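Local coordinates for DNA ligase D 3'-phosphoesterase domain-containing protein (Methanocella paludicola, PDB 5DMP), which probably removes 3'-phosphate and other 3'-terminal blocks from DNA strands during archaeal non-homologous end joining, at residues T73-D78 with R160-I165; K35-D40 with D147-A152. All coordinates share one frame; numbering follows the deposited sequence.

Contact 1: T73-D78 with R160-I165; sequences TVMVWD and RTMDEI. With EDO (1,2-ethanediol), chain B.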
loop_
_atom_site.group_PDB
_atom_site.type_symbol
_atom_site.label_atom_id
_atom_site.label_comp_id
_atom_site.label_asym_id
_atom_site.label_seq_id
_atom_site.Cartn_x
_atom_site.Cartn_y
_atom_site.Cartn_z
ATOM N N THR A 73 -0.801 15.391 7.648
ATOM C CA THR A 73 0.571 15.346 7.093
ATOM C C THR A 73 0.692 14.065 6.316
ATOM O O THR A 73 0.289 13.037 6.787
ATOM C CB THR A 73 1.612 15.302 8.200
ATOM O OG1 THR A 73 1.366 16.395 9.080
ATOM C CG2 THR A 73 3.010 15.507 7.606
ATOM N N VAL A 74 1.263 14.158 5.118
ATOM C CA VAL A 74 1.401 13.029 4.224
ATOM C C VAL A 74 2.875 12.842 3.930
ATOM O O VAL A 74 3.555 13.788 3.480
ATOM C CB VAL A 74 0.683 13.290 2.895
ATOM C CG1 VAL A 74 0.861 12.120 1.917
ATOM C CG2 VAL A 74 -0.805 13.589 3.182
ATOM N N MET A 75 3.354 11.636 4.193
ATOM C CA MET A 75 4.727 11.260 3.929
ATOM C C MET A 75 4.750 10.193 2.860
ATOM O O MET A 75 3.941 9.260 2.918
ATOM C CB MET A 75 5.328 10.648 5.215
ATOM C CG MET A 75 6.628 9.883 4.931
ATOM S SD MET A 75 7.227 8.933 6.357
ATOM C CE MET A 75 7.524 10.259 7.554
ATOM N N VAL A 76 5.685 10.255 1.918
ATOM C CA VAL A 76 5.822 9.170 0.955
ATOM C C VAL A 76 6.703 8.173 1.664
ATOM O O VAL A 76 7.918 8.353 1.807
ATOM C CB VAL A 76 6.424 9.618 -0.414
ATOM C CG1 VAL A 76 6.602 8.382 -1.302
ATOM C CG2 VAL A 76 5.404 10.589 -1.066
ATOM N N TRP A 77 6.055 7.133 2.169
ATOM C CA TRP A 77 6.675 6.191 3.068
ATOM C C TRP A 77 7.415 5.070 2.320
ATOM O O TRP A 77 8.446 4.594 2.790
ATOM C CB TRP A 77 5.600 5.694 4.109
ATOM C CG TRP A 77 6.159 4.734 5.162
ATOM C CD1 TRP A 77 6.640 5.061 6.429
ATOM C CD2 TRP A 77 6.263 3.280 5.046
ATOM N NE1 TRP A 77 7.008 3.864 7.104
ATOM C CE2 TRP A 77 6.830 2.794 6.262
ATOM C CE3 TRP A 77 5.959 2.364 4.021
ATOM C CZ2 TRP A 77 7.067 1.410 6.480
ATOM C CZ3 TRP A 77 6.184 0.977 4.224
ATOM C CH2 TRP A 77 6.760 0.533 5.473
ATOM N N ASP A 78 6.908 4.603 1.151
ATOM C CA ASP A 78 7.659 3.694 0.328
ATOM C C ASP A 78 7.159 3.908 -1.091
ATOM O O ASP A 78 6.031 4.383 -1.280
ATOM C CB ASP A 78 7.388 2.204 0.691
ATOM C CG ASP A 78 8.404 1.267 0.079
ATOM O OD1 ASP A 78 9.486 1.734 -0.384
ATOM O OD2 ASP A 78 8.205 -0.005 0.011
ATOM N N ARG A 160 12.960 12.705 5.665
ATOM C CA ARG A 160 12.299 13.456 6.764
ATOM C C ARG A 160 11.426 12.622 7.666
ATOM O O ARG A 160 10.775 11.648 7.209
ATOM C CB ARG A 160 11.469 14.650 6.246
ATOM C CG ARG A 160 12.371 15.798 5.740
ATOM C CD ARG A 160 11.563 16.962 5.171
ATOM N NE ARG A 160 10.716 16.554 4.035
ATOM C CZ ARG A 160 9.807 17.338 3.465
ATOM N NH1 ARG A 160 9.615 18.631 3.875
ATOM N NH2 ARG A 160 9.082 16.823 2.482
ATOM N N THR A 161 11.314 13.056 8.931
ATOM C CA THR A 161 10.316 12.513 9.813
ATOM C C THR A 161 8.950 13.147 9.525
ATOM O O THR A 161 8.870 14.177 8.854
ATOM C CB THR A 161 10.618 12.807 11.292
ATOM O OG1 THR A 161 10.588 14.249 11.482
ATOM C CG2 THR A 161 11.968 12.213 11.707
ATOM N N MET A 162 7.888 12.559 10.106
ATOM C CA MET A 162 6.551 13.168 10.005
ATOM C C MET A 162 6.530 14.593 10.564
ATOM O O MET A 162 5.998 15.494 9.952
ATOM C CB MET A 162 5.469 12.244 10.637
ATOM C CG MET A 162 4.058 12.695 10.258
ATOM S SD MET A 162 3.695 12.068 8.553
ATOM C CE MET A 162 4.446 10.520 8.534
ATOM N N ASP A 163 7.193 14.822 11.692
ATOM C CA ASP A 163 7.159 16.190 12.256
ATOM C C ASP A 163 7.948 17.194 11.403
ATOM O O ASP A 163 7.525 18.334 11.235
ATOM C CB ASP A 163 7.701 16.177 13.693
ATOM C CG ASP A 163 7.628 17.573 14.349
ATOM O OD1 ASP A 163 6.575 18.259 14.223
ATOM O OD2 ASP A 163 8.631 18.009 14.969
ATOM N N GLU A 164 9.070 16.770 10.799
ATOM C CA GLU A 164 9.731 17.635 9.823
ATOM C C GLU A 164 8.889 18.009 8.613
ATOM O O GLU A 164 8.914 19.200 8.166
ATOM C CB GLU A 164 11.074 17.047 9.342
ATOM C CG GLU A 164 12.106 17.102 10.463
ATOM C CD GLU A 164 13.270 16.095 10.325
ATOM O OE1 GLU A 164 13.230 15.163 9.496
ATOM O OE2 GLU A 164 14.236 16.218 11.131
ATOM N N ILE A 165 8.122 17.031 8.089
ATOM C CA ILE A 165 7.220 17.333 6.965
ATOM C C ILE A 165 6.121 18.351 7.433
ATOM O O ILE A 165 5.890 19.341 6.767
ATOM C CB ILE A 165 6.564 16.047 6.358
ATOM C CG1 ILE A 165 7.696 15.161 5.788
ATOM C CG2 ILE A 165 5.540 16.373 5.251
ATOM C CD1 ILE A 165 7.157 13.749 5.545
HETATM C C1 EDO B . 8.388 11.113 13.829
HETATM O O1 EDO B . 8.019 12.521 13.660
HETATM C C2 EDO B . 7.652 10.172 12.876
HETATM O O2 EDO B . 8.191 10.166 11.526
#
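Thr-73 starts the contact on strand 72-84 by turning its methyl to the start of helix 162-167. Thr-73 CG2 lies anti to the backbone N (chi1 -54° for OG1) and fits between two helix side chains, 3.6 Å from Met-162 SD and equally near Ile-165 CG2. Met-162 runs past Thr-73 in the opposite sense. Val-74 points its isopropyl group away from the helix and joins in through its backbone alone, its carbonyl O lying 3.7 Å from Ile-165 CG2. Met-75 again faces the helix and is the strand residue most covered by it. Its chain is extended as far as SD and then bends (chi3 -62°), which lays Met-75 CE against the helix start, 3.6 Å from Arg-160 O. Ile-165 crosses it at about a right angle, bringing CD1 to 3.6 Å from Met-75 CB. Met-162, bent at chi2 and chi3, folds CE back to 3.4 Å from Met-75 CB; the closer approach of the two methyls is doubtful. Beyond Met-75 the strand leaves the helix; Trp-77 and Asp-78 form a classic beta bulge opposite Ile-8.

The helix start is fixed by a capping box: Glu-164 N donates to Thr-161 OG1 at 3.0 Å, and Thr-161 N returns a bond to Glu-164 OE1, reached from above the carboxylate plane. Met-162 N points almost straight at O2 of an ethanediol (2.8 Å, 179°). Ile-165 CG1 lies against one guanidinium face of Arg-160, toward its rim, and Arg-160 forms salt bridges with Glu-61 and Glu-168. No hydrogen bond joins the two segments. The arrangement is a capped C-terminal helix packed through apolar side chains on a strand of the antiparallel sheet, whose Val-74 faces the other way and lines the vanadate-binding pocket.

Contact 2: K35-D40 with D147-A152; sequences KGPSLD and DIEKAA. With EDO (1,2-ethanediol), chain H.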
loop_
_atom_site.group_PDB
_atom_site.type_symbol
_atom_site.label_atom_id
_atom_site.label_comp_id
_atom_site.label_asym_id
_atom_site.label_seq_id
_atom_site.Cartn_x
_atom_site.Cartn_y
_atom_site.Cartn_z
ATOM N N LYS A 35 -2.893 0.016 10.241
ATOM C CA LYS A 35 -1.632 -0.277 10.979
ATOM C C LYS A 35 -0.448 -0.449 10.013
ATOM O O LYS A 35 0.705 -0.757 10.404
ATOM C CB LYS A 35 -1.764 -1.590 11.773
ATOM C CG LYS A 35 -2.815 -1.569 12.906
ATOM C CD LYS A 35 -2.525 -2.662 13.953
ATOM C CE LYS A 35 -1.179 -2.390 14.659
ATOM N NZ LYS A 35 -0.326 -3.549 15.131
ATOM N N GLY A 36 -0.700 -0.199 8.744
ATOM C CA GLY A 36 0.434 -0.341 7.783
ATOM C C GLY A 36 0.763 -1.790 7.417
ATOM O O GLY A 36 0.123 -2.759 7.944
ATOM N N PRO A 37 1.720 -1.994 6.477
ATOM C CA PRO A 37 2.031 -3.327 6.007
ATOM C C PRO A 37 2.739 -4.093 7.123
ATOM O O PRO A 37 3.334 -3.453 8.024
ATOM C CB PRO A 37 3.024 -3.091 4.868
ATOM C CG PRO A 37 3.623 -1.745 5.147
ATOM C CD PRO A 37 2.518 -0.932 5.781
ATOM N N SER A 38 2.629 -5.408 7.062
ATOM C CA SER A 38 3.452 -6.239 7.937
ATOM C C SER A 38 4.293 -7.143 7.047
ATOM O O SER A 38 3.820 -7.643 5.998
ATOM C CB SER A 38 2.555 -7.031 8.928
ATOM O OG SER A 38 3.348 -7.990 9.636
ATOM N N LEU A 39 5.547 -7.413 7.473
ATOM C CA LEU A 39 6.414 -8.367 6.755
ATOM C C LEU A 39 6.066 -9.800 7.074
ATOM O O LEU A 39 6.556 -10.723 6.400
ATOM C CB LEU A 39 7.903 -8.140 7.184
ATOM C CG LEU A 39 8.410 -6.727 6.923
ATOM C CD1 LEU A 39 9.863 -6.524 7.444
ATOM C CD2 LEU A 39 8.323 -6.450 5.419
ATOM N N ASP A 40 5.235 -10.015 8.120
ATOM C CA ASP A 40 4.919 -11.382 8.610
ATOM C C ASP A 40 3.679 -11.919 7.894
ATOM O O ASP A 40 2.635 -11.299 8.011
ATOM C CB ASP A 40 4.638 -11.276 10.119
ATOM C CG ASP A 40 4.384 -12.627 10.775
ATOM O OD1 ASP A 40 4.097 -13.630 10.097
ATOM O OD2 ASP A 40 4.520 -12.660 12.011
ATOM N N ASP A 147 9.640 -5.368 12.530
ATOM C CA ASP A 147 8.527 -4.437 12.535
ATOM C C ASP A 147 8.965 -3.299 11.610
ATOM O O ASP A 147 9.708 -2.389 12.019
ATOM C CB ASP A 147 8.308 -3.904 13.935
ATOM C CG ASP A 147 7.155 -2.935 14.033
ATOM O OD1 ASP A 147 6.796 -2.230 13.051
ATOM O OD2 ASP A 147 6.613 -2.830 15.140
ATOM N N ILE A 148 8.532 -3.365 10.347
ATOM C CA ILE A 148 9.034 -2.411 9.329
ATOM C C ILE A 148 8.591 -0.981 9.696
ATOM O O ILE A 148 9.300 0.023 9.420
ATOM C CB ILE A 148 8.555 -2.838 7.883
ATOM C CG1 ILE A 148 9.320 -2.006 6.801
ATOM C CG2 ILE A 148 7.012 -2.742 7.776
ATOM C CD1 ILE A 148 10.786 -2.357 6.763
ATOM N N GLU A 149 7.459 -0.852 10.371
ATOM C CA GLU A 149 6.991 0.499 10.705
ATOM C C GLU A 149 7.882 1.170 11.733
ATOM O O GLU A 149 8.008 2.373 11.721
ATOM C CB GLU A 149 5.586 0.503 11.256
ATOM C CG GLU A 149 4.547 0.451 10.175
ATOM C CD GLU A 149 4.265 -0.945 9.742
ATOM O OE1 GLU A 149 4.538 -1.860 10.567
ATOM O OE2 GLU A 149 3.805 -1.147 8.572
ATOM N N LYS A 150 8.374 0.377 12.684
ATOM C CA LYS A 150 9.340 0.853 13.676
ATOM C C LYS A 150 10.730 1.018 13.102
ATOM O O LYS A 150 11.408 2.053 13.322
ATOM C CB LYS A 150 9.313 -0.083 14.914
ATOM C CG LYS A 150 8.186 0.336 15.857
ATOM C CD LYS A 150 7.990 -0.507 17.130
ATOM C CE LYS A 150 6.650 -0.160 17.798
ATOM N NZ LYS A 150 6.131 -1.168 18.782
ATOM N N ALA A 151 11.156 0.046 12.328
ATOM C CA ALA A 151 12.510 0.066 11.776
ATOM C C ALA A 151 12.724 1.184 10.745
ATOM O O ALA A 151 13.850 1.738 10.586
ATOM C CB ALA A 151 12.793 -1.255 11.116
ATOM N N ALA A 152 11.649 1.547 10.038
ATOM C CA ALA A 152 11.851 2.445 8.866
ATOM C C ALA A 152 10.723 3.417 8.768
ATOM O O ALA A 152 9.854 3.291 7.867
ATOM C CB ALA A 152 12.021 1.633 7.584
HETATM C C1 EDO H . 11.423 -4.876 15.509
HETATM O O1 EDO H . 12.094 -4.706 14.255
HETATM C C2 EDO H . 11.555 -3.549 16.263
HETATM O O2 EDO H . 12.385 -2.661 15.494
HETATM O O HOH W 1 6.618 -5.628 9.818
#
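Gly-36 and Glu-149 bring the two backbones nearest, with CA atoms 7.2 Å apart, where an irregular loop passes the short helix 148-151. Gly-36 has a positive phi (78°), and its lack of a side chain makes room for the Glu-149 carboxylate. Farther along, a single water joins the two main chains, accepting from Leu-39 N at 3.1 Å and from Ile-148 N at 3.0 Å. Asp-147 caps the helix, its OD1 taking the N-H of Lys-150 from well above the carboxylate plane (65°).

Among the side chains, Glu-149 reaches into the loop. With CG beside the backbone N (chi1 -82°) and a bend at chi2, its carboxylate lies across Pro-37, Glu-149 OE2 being 3.1 Å from the ring carbon CD. Glu-149 OE2 also comes to 2.4 Å from Pro-37 O, an approach too short to interpret. Ile-148 supplies the apolar half: Leu-39 meets it at about a right angle, Leu-39 CD1 lying 3.9 Å from Ile-148 CB, while Ile-148 CG2 sits 3.8 Å from Pro-37 O. Around the pair, Trp-77 of strand 72-84 touches both Pro-37 and Ile-148, and Arg-45 lies against Glu-149 while its NE bonds Gly-36 O. Ser-38 OG accepts from Asp-40 N, closing an ST turn where the loop moves away from helix 148-151. This is loop-to-helix packing, joining the connection between strands 27-33 and 45-53 to an N-capped single-turn helix of the C-terminal region, away from the bound magnesium.

In the fold
From the N terminus, the chain first meets residues 35-40, between strands 27-33 and 45-53, and then strand 72-84. Residues 147-152 return to the first of these and close contact 2 over 106 intervening residues; residues 160-165 then return to the strand and close contact 1 over 81. The two loops therefore cross, neither lying within the other. Helices 148-151 and 162-167, consecutive in the chain, bring the C-terminal part back, one onto the 35-40 loop and one onto strand 72-84; the contact centres are about 16 Å apart. Trp-77 bridges the two contacts, its NE1 lying 3.0 Å from Ala-152 O.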